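Local coordinates for protein luciferase-like monooxygenase (Streptomyces bottropensis, PDB 7BIP) that probably acts as a monooxygenase in the biosynthesis of the polyketide rishirilide, inserting an oxygen atom from molecular oxygen into its substrate, at residues 135-138 with 139-143; 208-211 with 212-216; 334-337 with 338-342. One frame throughout, in Å; residues are numbered along the deposited sequence.

Interaction 1: 135-138 with 139-143; sequences EAVR and RLWAE
Glu135 and the two arginines that follow it one turn later, Arg138 and Arg139, form a salt-bridge network on the last turns of helix 126-142, an outer helix of the TIM-barrel fold. The carboxylate is gripped twice. Arg138 approaches side-on and in its own guanidinium plane, giving NE to OE1 (2.9 Å) and NH2 to OE2 on the syn sides of both oxygens. Arg139 reaches OE2 alone, from its anti side, with NE at 2.9 Å in a nearly straight bond (164°) and NH2 more loosely at 3.3 Å. OE2 therefore takes three N-H donors. The Arg139 guanidinium stands almost perpendicular to the carboxylate, 86° between planes, and the carboxylate probably balances the charge of both arginines, drawing them to one acid. A bend at chi3 (72°) turns the end of Arg138 back to Glu135, three residues earlier, while Arg139 runs extended from CG to NE.

The buried side of the helix is apolar. Val137 and Trp141, four residues apart, lie side by side, and CG1 of the valine sits over one face of the indole in a CH-pi contact. Both lean on Phe107 of strand 103-107, so a compact branched residue and a broad ring suit the helix-to-barrel interface; Trp141 NE1 is satisfied by the carbonyl of Ala89. At the helix end, where Glu143 leaves helical geometry, a water accepts from Arg138 NH1 at 2.9 Å and donates to Glu143 OE1.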
ATOM      1  N   GLU A 135      -9.113  17.342  -5.836  1.00 15.24           N
ATOM      2  CA  GLU A 135     -10.470  17.663  -5.414  1.00 16.23           C
ATOM      3  C   GLU A 135     -11.358  16.428  -5.383  1.00 14.97           C
ATOM      4  O   GLU A 135     -12.198  16.289  -4.487  1.00 13.98           O
ATOM      5  CB  GLU A 135     -11.061  18.730  -6.327  1.00 14.78           C
ATOM      6  CG  GLU A 135     -12.537  19.041  -6.073  1.00 14.10           C
ATOM      7  CD  GLU A 135     -12.797  19.701  -4.720  1.00 18.97           C
ATOM      8  OE1 GLU A 135     -11.831  20.006  -3.993  1.00 19.13           O
ATOM      9  OE2 GLU A 135     -13.981  19.905  -4.388  1.00 22.58           O
ATOM     10  N   ALA A 136     -11.208  15.528  -6.360  1.00 13.47           N
ATOM     11  CA  ALA A 136     -12.011  14.309  -6.340  1.00 14.57           C
ATOM     12  C   ALA A 136     -11.718  13.483  -5.095  1.00 12.60           C
ATOM     13  O   ALA A 136     -12.643  12.954  -4.465  1.00 15.00           O
ATOM     14  CB  ALA A 136     -11.768  13.488  -7.606  1.00 15.85           C
ATOM     15  N   VAL A 137     -10.438  13.369  -4.719  1.00 11.35           N
ATOM     16  CA  VAL A 137     -10.085  12.631  -3.507  1.00 11.71           C
ATOM     17  C   VAL A 137     -10.679  13.311  -2.279  1.00 13.74           C
ATOM     18  O   VAL A 137     -11.269  12.658  -1.410  1.00 13.43           O
ATOM     19  CB  VAL A 137      -8.557  12.490  -3.387  1.00 10.11           C
ATOM     20  CG1 VAL A 137      -8.169  12.020  -1.972  1.00 12.39           C
ATOM     21  CG2 VAL A 137      -8.031  11.506  -4.455  1.00 13.89           C
ATOM     22  N   ARG A 138     -10.527  14.638  -2.187  1.00 13.76           N
ATOM     23  CA  ARG A 138     -11.110  15.367  -1.066  1.00 12.37           C
ATOM     24  C   ARG A 138     -12.608  15.115  -0.965  1.00 16.97           C
ATOM     25  O   ARG A 138     -13.129  14.890   0.137  1.00 15.00           O
ATOM     26  CB  ARG A 138     -10.835  16.867  -1.195  1.00 15.37           C
ATOM     27  CG  ARG A 138     -11.340  17.674   0.003  1.00 16.41           C
ATOM     28  CD  ARG A 138     -11.453  19.188  -0.301  1.00 16.15           C
ATOM     29  NE  ARG A 138     -12.574  19.502  -1.190  1.00 14.90           N
ATOM     30  CZ  ARG A 138     -13.855  19.486  -0.824  1.00 21.01           C
ATOM     31  NH1 ARG A 138     -14.194  19.195   0.428  1.00 19.15           N
ATOM     32  NH2 ARG A 138     -14.804  19.763  -1.707  1.00 25.02           N
ATOM     33  N   ARG A 139     -13.311  15.132  -2.103  1.00 15.08           N
ATOM     34  CA  ARG A 139     -14.751  14.901  -2.084  1.00 14.27           C
ATOM     35  C   ARG A 139     -15.084  13.482  -1.659  1.00 10.85           C
ATOM     36  O   ARG A 139     -16.045  13.273  -0.911  1.00 14.22           O
ATOM     37  CB  ARG A 139     -15.358  15.191  -3.456  1.00 16.18           C
ATOM     38  CG  ARG A 139     -15.477  16.645  -3.703  1.00 19.15           C
ATOM     39  CD  ARG A 139     -16.496  16.964  -4.764  1.00 22.00           C
ATOM     40  NE  ARG A 139     -16.179  18.283  -5.258  1.00 30.15           N
ATOM     41  CZ  ARG A 139     -16.765  18.872  -6.286  1.00 32.58           C
ATOM     42  NH1 ARG A 139     -17.744  18.257  -6.950  1.00 24.67           N
ATOM     43  NH2 ARG A 139     -16.356  20.086  -6.636  1.00 24.29           N
ATOM     44  N   LEU A 140     -14.331  12.490  -2.165  1.00 11.06           N
ATOM     45  CA  LEU A 140     -14.568  11.106  -1.757  1.00 11.86           C
ATOM     46  C   LEU A 140     -14.385  10.927  -0.257  1.00 13.07           C
ATOM     47  O   LEU A 140     -15.072  10.101   0.358  1.00 15.47           O
ATOM     48  CB  LEU A 140     -13.643  10.165  -2.533  1.00 11.56           C
ATOM     49  CG  LEU A 140     -14.071   9.989  -4.004  1.00 12.96           C
ATOM     50  CD1 LEU A 140     -12.924   9.433  -4.839  1.00 15.18           C
ATOM     51  CD2 LEU A 140     -15.302   9.087  -4.099  1.00 13.36           C
ATOM     52  N   TRP A 141     -13.481  11.697   0.359  1.00 13.29           N
ATOM     53  CA  TRP A 141     -13.304  11.615   1.804  1.00 15.31           C
ATOM     54  C   TRP A 141     -14.387  12.376   2.561  1.00 12.51           C
ATOM     55  O   TRP A 141     -14.857  11.914   3.608  1.00 15.47           O
ATOM     56  CB  TRP A 141     -11.955  12.200   2.207  1.00 12.19           C
ATOM     57  CG  TRP A 141     -10.734  11.418   1.865  1.00 10.15           C
ATOM     58  CD1 TRP A 141     -10.629  10.075   1.628  1.00 11.99           C
ATOM     59  CD2 TRP A 141      -9.417  11.956   1.767  1.00  9.39           C
ATOM     60  NE1 TRP A 141      -9.312   9.751   1.369  1.00 13.32           N
ATOM     61  CE2 TRP A 141      -8.549  10.889   1.456  1.00 10.52           C
ATOM     62  CE3 TRP A 141      -8.888  13.244   1.895  1.00 12.44           C
ATOM     63  CZ2 TRP A 141      -7.179  11.067   1.288  1.00 14.36           C
ATOM     64  CZ3 TRP A 141      -7.518  13.422   1.732  1.00 11.82           C
ATOM     65  CH2 TRP A 141      -6.684  12.343   1.425  1.00 15.67           C
ATOM     66  N   ALA A 142     -14.760  13.562   2.073  1.00 12.87           N
ATOM     67  CA  ALA A 142     -15.573  14.485   2.850  1.00 13.68           C
ATOM     68  C   ALA A 142     -17.066  14.263   2.688  1.00 17.65           C
ATOM     69  O   ALA A 142     -17.835  14.691   3.560  1.00 20.26           O
ATOM     70  CB  ALA A 142     -15.257  15.932   2.452  1.00 15.49           C
ATOM     71  N   GLU A 143     -17.490  13.622   1.601  1.00 13.31           N
ATOM     72  CA  GLU A 143     -18.894  13.579   1.214  1.00 12.47           C
ATOM     73  C   GLU A 143     -19.321  12.150   0.885  1.00 11.48           C
ATOM     74  O   GLU A 143     -18.502  11.239   0.741  1.00 13.95           O
ATOM     75  CB  GLU A 143     -19.176  14.475  -0.009  1.00 19.45           C
ATOM     76  CG  GLU A 143     -18.690  15.918   0.112  1.00 25.56           C
ATOM     77  CD  GLU A 143     -19.444  16.714   1.157  1.00 48.30           C
ATOM     78  OE1 GLU A 143     -18.861  17.677   1.703  1.00 58.02           O
ATOM     79  OE2 GLU A 143     -20.618  16.382   1.432  1.00 57.39           O
TER
HETATM   80  O   HOH W   1     -17.124  19.088   0.638  1.00 32.97           O

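Interaction 2: 208-211 with 212-216; sequences TLSL and YRDAA
Arg213 lies alongside Leu209, one turn earlier in helix 202-218, both side chains pointing the same way. This helix belongs to the beta-alpha-beta unit made with strands 192-195 and 228-236 of the barrel. The backbone of Arg213 bonds first: its N donates to Leu209 O at 2.8 Å, with the N-H close to straight at 170°. The helical backbone also sets Arg213 CB 3.4 Å from the same Leu209 O. A chi1 of -76° then puts CG beside the backbone N and sends the chain back along the preceding turn. CG and CD continue past that carbonyl oxygen, with CD 3.6 Å from Leu209 O, and the chain stays extended as far as NE. At the tip, NH1 comes to 3.6 Å from Leu209 CB, while Leu209 CD2 lies over one face of the guanidinium, toward its rim. The aliphatic part of the arginine thus shares an apolar flank with Leu209 and Ile228, and the polar end reaches beyond it.

Tyr212 leans toward the later turns of the helix, whereas Arg213 leans toward the earlier ones. Tyr212 CB meets Thr208 O at 3.4 Å, and the ring leads off toward Val193 and Ala187, with OH bonded to the carbonyl of His191; a long aromatic with a polar end suits this buried position. Asp214, on the exposed side, brings its CB to 3.2 Å from Ser210 O. With an alanine at Arg213, one side of Leu209 would probably be uncovered and the Phe316 carbonyl left without this donor. The side chains of Leu209 and Arg213 meet by apolar contact, with no polar bond between them, while NH2 of the charged tip bonds to the Phe316 carbonyl.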
ATOM      1  N   THR A 208       6.692  33.468  -2.007  1.00 33.90           N
ATOM      2  CA  THR A 208       5.663  32.435  -2.083  1.00 31.60           C
ATOM      3  C   THR A 208       4.957  32.274  -0.743  1.00 28.06           C
ATOM      4  O   THR A 208       3.730  32.156  -0.688  1.00 25.80           O
ATOM      5  CB  THR A 208       6.282  31.107  -2.522  1.00 31.69           C
ATOM      6  OG1 THR A 208       6.879  31.260  -3.812  1.00 34.78           O
ATOM      7  CG2 THR A 208       5.224  30.022  -2.596  1.00 29.65           C
ATOM      8  N   LEU A 209       5.720  32.271   0.354  1.00 27.00           N
ATOM      9  CA  LEU A 209       5.100  32.170   1.673  1.00 23.13           C
ATOM     10  C   LEU A 209       4.221  33.379   1.957  1.00 31.53           C
ATOM     11  O   LEU A 209       3.138  33.248   2.541  1.00 31.25           O
ATOM     12  CB  LEU A 209       6.177  32.021   2.750  1.00 24.69           C
ATOM     13  CG  LEU A 209       6.784  30.612   2.837  1.00 24.36           C
ATOM     14  CD1 LEU A 209       8.120  30.633   3.577  1.00 27.55           C
ATOM     15  CD2 LEU A 209       5.817  29.674   3.520  1.00 28.89           C
ATOM     16  N   SER A 210       4.674  34.567   1.551  1.00 26.98           N
ATOM     17  CA  SER A 210       3.876  35.773   1.751  1.00 32.76           C
ATOM     18  C   SER A 210       2.574  35.705   0.962  1.00 34.17           C
ATOM     19  O   SER A 210       1.499  36.009   1.490  1.00 38.55           O
ATOM     20  CB  SER A 210       4.685  37.007   1.357  1.00 40.16           C
ATOM     21  OG  SER A 210       3.999  38.191   1.732  1.00 52.21           O
ATOM     22  N   LEU A 211       2.652  35.302  -0.310  1.00 32.59           N
ATOM     23  CA  LEU A 211       1.437  35.129  -1.103  1.00 34.02           C
ATOM     24  C   LEU A 211       0.521  34.078  -0.492  1.00 33.79           C
ATOM     25  O   LEU A 211      -0.705  34.244  -0.479  1.00 33.71           O
ATOM     26  CB  LEU A 211       1.789  34.747  -2.538  1.00 36.95           C
ATOM     27  CG  LEU A 211       2.660  35.721  -3.326  1.00 45.69           C
ATOM     28  CD1 LEU A 211       2.994  35.133  -4.682  1.00 50.10           C
ATOM     29  CD2 LEU A 211       1.970  37.068  -3.469  1.00 45.11           C
ATOM     30  N   TYR A 212       1.098  32.982   0.012  1.00 28.26           N
ATOM     31  CA  TYR A 212       0.288  31.933   0.621  1.00 24.25           C
ATOM     32  C   TYR A 212      -0.395  32.443   1.881  1.00 25.50           C
ATOM     33  O   TYR A 212      -1.610  32.286   2.047  1.00 29.93           O
ATOM     34  CB  TYR A 212       1.159  30.708   0.926  1.00 21.12           C
ATOM     35  CG  TYR A 212       0.449  29.625   1.702  1.00 21.77           C
ATOM     36  CD1 TYR A 212      -0.487  28.801   1.081  1.00 22.14           C
ATOM     37  CD2 TYR A 212       0.710  29.422   3.058  1.00 22.04           C
ATOM     38  CE1 TYR A 212      -1.136  27.809   1.785  1.00 22.55           C
ATOM     39  CE2 TYR A 212       0.056  28.441   3.773  1.00 20.34           C
ATOM     40  CZ  TYR A 212      -0.862  27.628   3.128  1.00 23.04           C
ATOM     41  OH  TYR A 212      -1.519  26.647   3.828  1.00 23.16           O
ATOM     42  N   ARG A 213       0.371  33.069   2.780  1.00 23.99           N
ATOM     43  CA  ARG A 213      -0.215  33.560   4.022  1.00 27.53           C
ATOM     44  C   ARG A 213      -1.253  34.645   3.755  1.00 33.22           C
ATOM     45  O   ARG A 213      -2.282  34.708   4.439  1.00 35.03           O
ATOM     46  CB  ARG A 213       0.890  34.062   4.953  1.00 26.37           C
ATOM     47  CG  ARG A 213       1.674  32.937   5.637  1.00 26.32           C
ATOM     48  CD  ARG A 213       3.038  33.387   6.164  1.00 31.41           C
ATOM     49  NE  ARG A 213       3.660  32.364   7.006  1.00 34.04           N
ATOM     50  CZ  ARG A 213       4.966  32.106   7.042  1.00 32.07           C
ATOM     51  NH1 ARG A 213       5.806  32.795   6.275  1.00 31.27           N
ATOM     52  NH2 ARG A 213       5.435  31.153   7.837  1.00 32.88           N
ATOM     53  N   ASP A 214      -1.010  35.495   2.754  1.00 28.23           N
ATOM     54  CA  ASP A 214      -1.984  36.525   2.400  1.00 34.69           C
ATOM     55  C   ASP A 214      -3.276  35.906   1.881  1.00 39.79           C
ATOM     56  O   ASP A 214      -4.373  36.252   2.337  1.00 42.55           O
ATOM     57  CB  ASP A 214      -1.394  37.467   1.352  1.00 42.40           C
ATOM     58  CG  ASP A 214      -0.583  38.587   1.965  1.00 53.90           C
ATOM     59  OD1 ASP A 214      -0.064  39.424   1.200  1.00 56.50           O
ATOM     60  OD2 ASP A 214      -0.457  38.626   3.211  1.00 56.78           O
ATOM     61  N   ALA A 215      -3.165  34.996   0.912  1.00 33.33           N
ATOM     62  CA  ALA A 215      -4.355  34.343   0.377  1.00 30.93           C
ATOM     63  C   ALA A 215      -5.084  33.554   1.457  1.00 36.32           C
ATOM     64  O   ALA A 215      -6.320  33.512   1.477  1.00 40.09           O
ATOM     65  CB  ALA A 215      -3.972  33.434  -0.792  1.00 35.99           C
ATOM     66  N   ALA A 216      -4.337  32.927   2.372  1.00 30.37           N
ATOM     67  CA  ALA A 216      -4.967  32.160   3.445  1.00 32.36           C
ATOM     68  C   ALA A 216      -5.829  33.055   4.329  1.00 43.33           C
ATOM     69  O   ALA A 216      -6.960  32.698   4.682  1.00 43.27           O
ATOM     70  CB  ALA A 216      -3.901  31.453   4.281  1.00 28.43           C
TER

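Interaction 3: 334-337 with 338-342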
ATOM      1  N   GLU A 334      25.195   5.660   9.457  1.00 15.86           N
ATOM      2  CA  GLU A 334      25.403   7.093   9.272  1.00 16.93           C
ATOM      3  C   GLU A 334      24.078   7.842   9.268  1.00 15.14           C
ATOM      4  O   GLU A 334      23.973   8.927   9.853  1.00 14.98           O
ATOM      5  CB  GLU A 334      26.184   7.345   7.976  1.00 15.86           C
ATOM      6  CG  GLU A 334      27.682   7.038   8.137  1.00 18.47           C
ATOM      7  CD  GLU A 334      28.479   7.128   6.848  1.00 25.93           C
ATOM      8  OE1 GLU A 334      28.169   7.981   5.989  1.00 21.78           O
ATOM      9  OE2 GLU A 334      29.426   6.325   6.696  1.00 31.81           O
ATOM     10  N   SER A 335      23.051   7.278   8.626  1.00 12.84           N
ATOM     11  CA  SER A 335      21.722   7.871   8.737  1.00 16.29           C
ATOM     12  C   SER A 335      21.251   7.890  10.190  1.00 15.52           C
ATOM     13  O   SER A 335      20.682   8.880  10.669  1.00 13.94           O
ATOM     14  CB  SER A 335      20.732   7.087   7.878  1.00 13.91           C
ATOM     15  OG  SER A 335      21.166   7.062   6.523  1.00 15.13           O
ATOM     16  N   ALA A 336      21.491   6.803  10.909  1.00 11.50           N
ATOM     17  CA  ALA A 336      21.061   6.725  12.300  1.00 14.84           C
ATOM     18  C   ALA A 336      21.839   7.705  13.173  1.00 12.81           C
ATOM     19  O   ALA A 336      21.268   8.323  14.080  1.00 15.08           O
ATOM     20  CB  ALA A 336      21.231   5.291  12.805  1.00 16.51           C
ATOM     21  N   ARG A 337      23.139   7.868  12.902  1.00 14.96           N
ATOM     22  CA  ARG A 337      23.941   8.847  13.638  1.00 14.81           C
ATOM     23  C   ARG A 337      23.402  10.255  13.434  1.00 15.53           C
ATOM     24  O   ARG A 337      23.288  11.029  14.394  1.00 14.64           O
ATOM     25  CB  ARG A 337      25.409   8.772  13.207  1.00 14.65           C
ATOM     26  CG  ARG A 337      26.265   9.887  13.817  1.00 15.23           C
ATOM     27  CD  ARG A 337      27.747   9.713  13.472  1.00 16.27           C
ATOM     28  NE  ARG A 337      27.997   9.933  12.061  1.00 18.63           N
ATOM     29  CZ  ARG A 337      29.205   9.901  11.511  1.00 17.22           C
ATOM     30  NH1 ARG A 337      30.272   9.632  12.271  1.00 18.59           N
ATOM     31  NH2 ARG A 337      29.341  10.117  10.213  1.00 18.73           N
ATOM     32  N   THR A 338      23.056  10.601  12.187  1.00 12.43           N
ATOM     33  CA  THR A 338      22.463  11.903  11.908  1.00 13.91           C
ATOM     34  C   THR A 338      21.223  12.115  12.757  1.00 12.94           C
ATOM     35  O   THR A 338      21.050  13.172  13.376  1.00 16.84           O
ATOM     36  CB  THR A 338      22.106  12.016  10.421  1.00 12.76           C
ATOM     37  OG1 THR A 338      23.300  12.095   9.637  1.00 12.15           O
ATOM     38  CG2 THR A 338      21.255  13.265  10.156  1.00 14.32           C
ATOM     39  N   MET A 339      20.346  11.106  12.808  1.00 12.65           N
ATOM     40  CA  MET A 339      19.114  11.263  13.567  1.00 14.12           C
ATOM     41  C   MET A 339      19.396  11.360  15.059  1.00 14.49           C
ATOM     42  O   MET A 339      18.783  12.179  15.753  1.00 15.73           O
ATOM     43  CB  MET A 339      18.160  10.113  13.258  1.00 17.80           C
ATOM     44  CG  MET A 339      17.604  10.178  11.844  1.00 12.40           C
ATOM     45  SD  MET A 339      16.665   8.696  11.474  1.00 14.99           S
ATOM     46  CE  MET A 339      15.313   8.841  12.632  1.00 17.07           C
ATOM     47  N   ARG A 340      20.326  10.543  15.569  1.00 14.97           N
ATOM     48  CA  ARG A 340      20.636  10.580  16.997  1.00 14.82           C
ATOM     49  C   ARG A 340      21.257  11.913  17.400  1.00 15.13           C
ATOM     50  O   ARG A 340      20.920  12.460  18.458  1.00 17.45           O
ATOM     51  CB  ARG A 340      21.559   9.418  17.366  1.00 17.33           C
ATOM     52  CG  ARG A 340      20.860   8.069  17.303  1.00 23.14           C
ATOM     53  CD  ARG A 340      21.597   6.978  18.065  1.00 35.82           C
ATOM     54  NE  ARG A 340      20.813   5.744  18.082  1.00 42.75           N
ATOM     55  CZ  ARG A 340      21.026   4.712  17.272  1.00 49.25           C
ATOM     56  NH1 ARG A 340      22.012   4.759  16.383  1.00 50.86           N
ATOM     57  NH2 ARG A 340      20.258   3.632  17.354  1.00 53.49           N
ATOM     58  N   LEU A 341      22.152  12.463  16.572  1.00 15.21           N
ATOM     59  CA  LEU A 341      22.754  13.750  16.908  1.00 16.04           C
ATOM     60  C   LEU A 341      21.720  14.866  16.852  1.00 14.95           C
ATOM     61  O   LEU A 341      21.716  15.763  17.702  1.00 16.67           O
ATOM     62  CB  LEU A 341      23.923  14.047  15.964  1.00 13.05           C
ATOM     63  CG  LEU A 341      25.206  13.247  16.200  1.00 13.89           C
ATOM     64  CD1 LEU A 341      26.210  13.501  15.060  1.00 14.13           C
ATOM     65  CD2 LEU A 341      25.833  13.568  17.555  1.00 16.92           C
ATOM     66  N   PHE A 342      20.829  14.824  15.859  1.00 12.84           N
ATOM     67  CA  PHE A 342      19.786  15.833  15.776  1.00 13.90           C
ATOM     68  C   PHE A 342      18.873  15.757  16.987  1.00 16.17           C
ATOM     69  O   PHE A 342      18.505  16.783  17.561  1.00 16.95           O
ATOM     70  CB  PHE A 342      18.979  15.660  14.485  1.00 12.72           C
ATOM     71  CG  PHE A 342      18.199  16.881  14.093  1.00 16.28           C
ATOM     72  CD1 PHE A 342      18.677  17.741  13.114  1.00 18.93           C
ATOM     73  CD2 PHE A 342      16.990  17.182  14.708  1.00 18.12           C
ATOM     74  CE1 PHE A 342      17.964  18.874  12.758  1.00 21.09           C
ATOM     75  CE2 PHE A 342      16.278  18.317  14.342  1.00 18.59           C
ATOM     76  CZ  PHE A 342      16.770  19.160  13.377  1.00 19.88           C
TER
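Thr338 begins the second turn of this piece of helix 332-345, which packs against strand 228-236 and helix 18-35 in the TIM-barrel fold, and its N donates to Glu334 O at 3.0 Å. Its CB lies 3.5 Å from Ser335 O, and its hydroxyl is bonded to the backbone N of Leu236, so a small residue with a polar branch suits the close approach to the strand.

Met339 follows, N to Ser335 O, with CG 3.5 Å from that same oxygen. Its thioether then leads away from the earlier turn, bending at chi3 (65°) among Leu28 and Ala32 of helix 18-35; a flexible apolar chain fits between two helices.

Arg340 belongs to the exposed side. Its N bonds to Ala336 O at 2.8 Å, and CG touches the same carbonyl oxygen. The chain is extended from CG to NE, yet NH1 still comes 3.7 Å from Ala336 CB, obliquely to the guanidinium plane. The small methyl lets the arginine lie close along the helix, and the Arg340 side chain also touches Leu31.

Leu341 continues the i to i+4 ladder with Arg337, its N meeting Arg337 O at 2.8 Å almost in line with the carbonyl bond. The two side chains lie side by side, pointing the same way. Arg337 CG is anti to the backbone N (chi1 173°), which carries its methylenes along the leucine, before a bend at chi3 sends the guanidinium to Glu242 and Tyr235, a salt bridge and a hydrogen bond through NH2. Between the aliphatic parts, Leu341 CD1 stands 3.8 Å from Arg337 CG.

All three contacts lie between successive turns of outer helices of one barrel, met in series along the chain, and none touches another. Interactions 1 and 2 are about 24 Å apart between centres, while the centre of interaction 3 is about 38 Å from that of interaction 1, across the centre of the chain, and about 34 Å from that of interaction 2. Each pairs an arginine with a residue one turn earlier, but the chemistry differs: a carboxylate in 135-143, a leucine flank in 208-216, an alanine methyl in 334-342. Interaction 1 comes closest to a calcium ion, about 8 Å from the Ala142 side chain; the Ala336 side chain of interaction 3 is about 13 Å from one, and interaction 2 lies away from the annotated calcium sites.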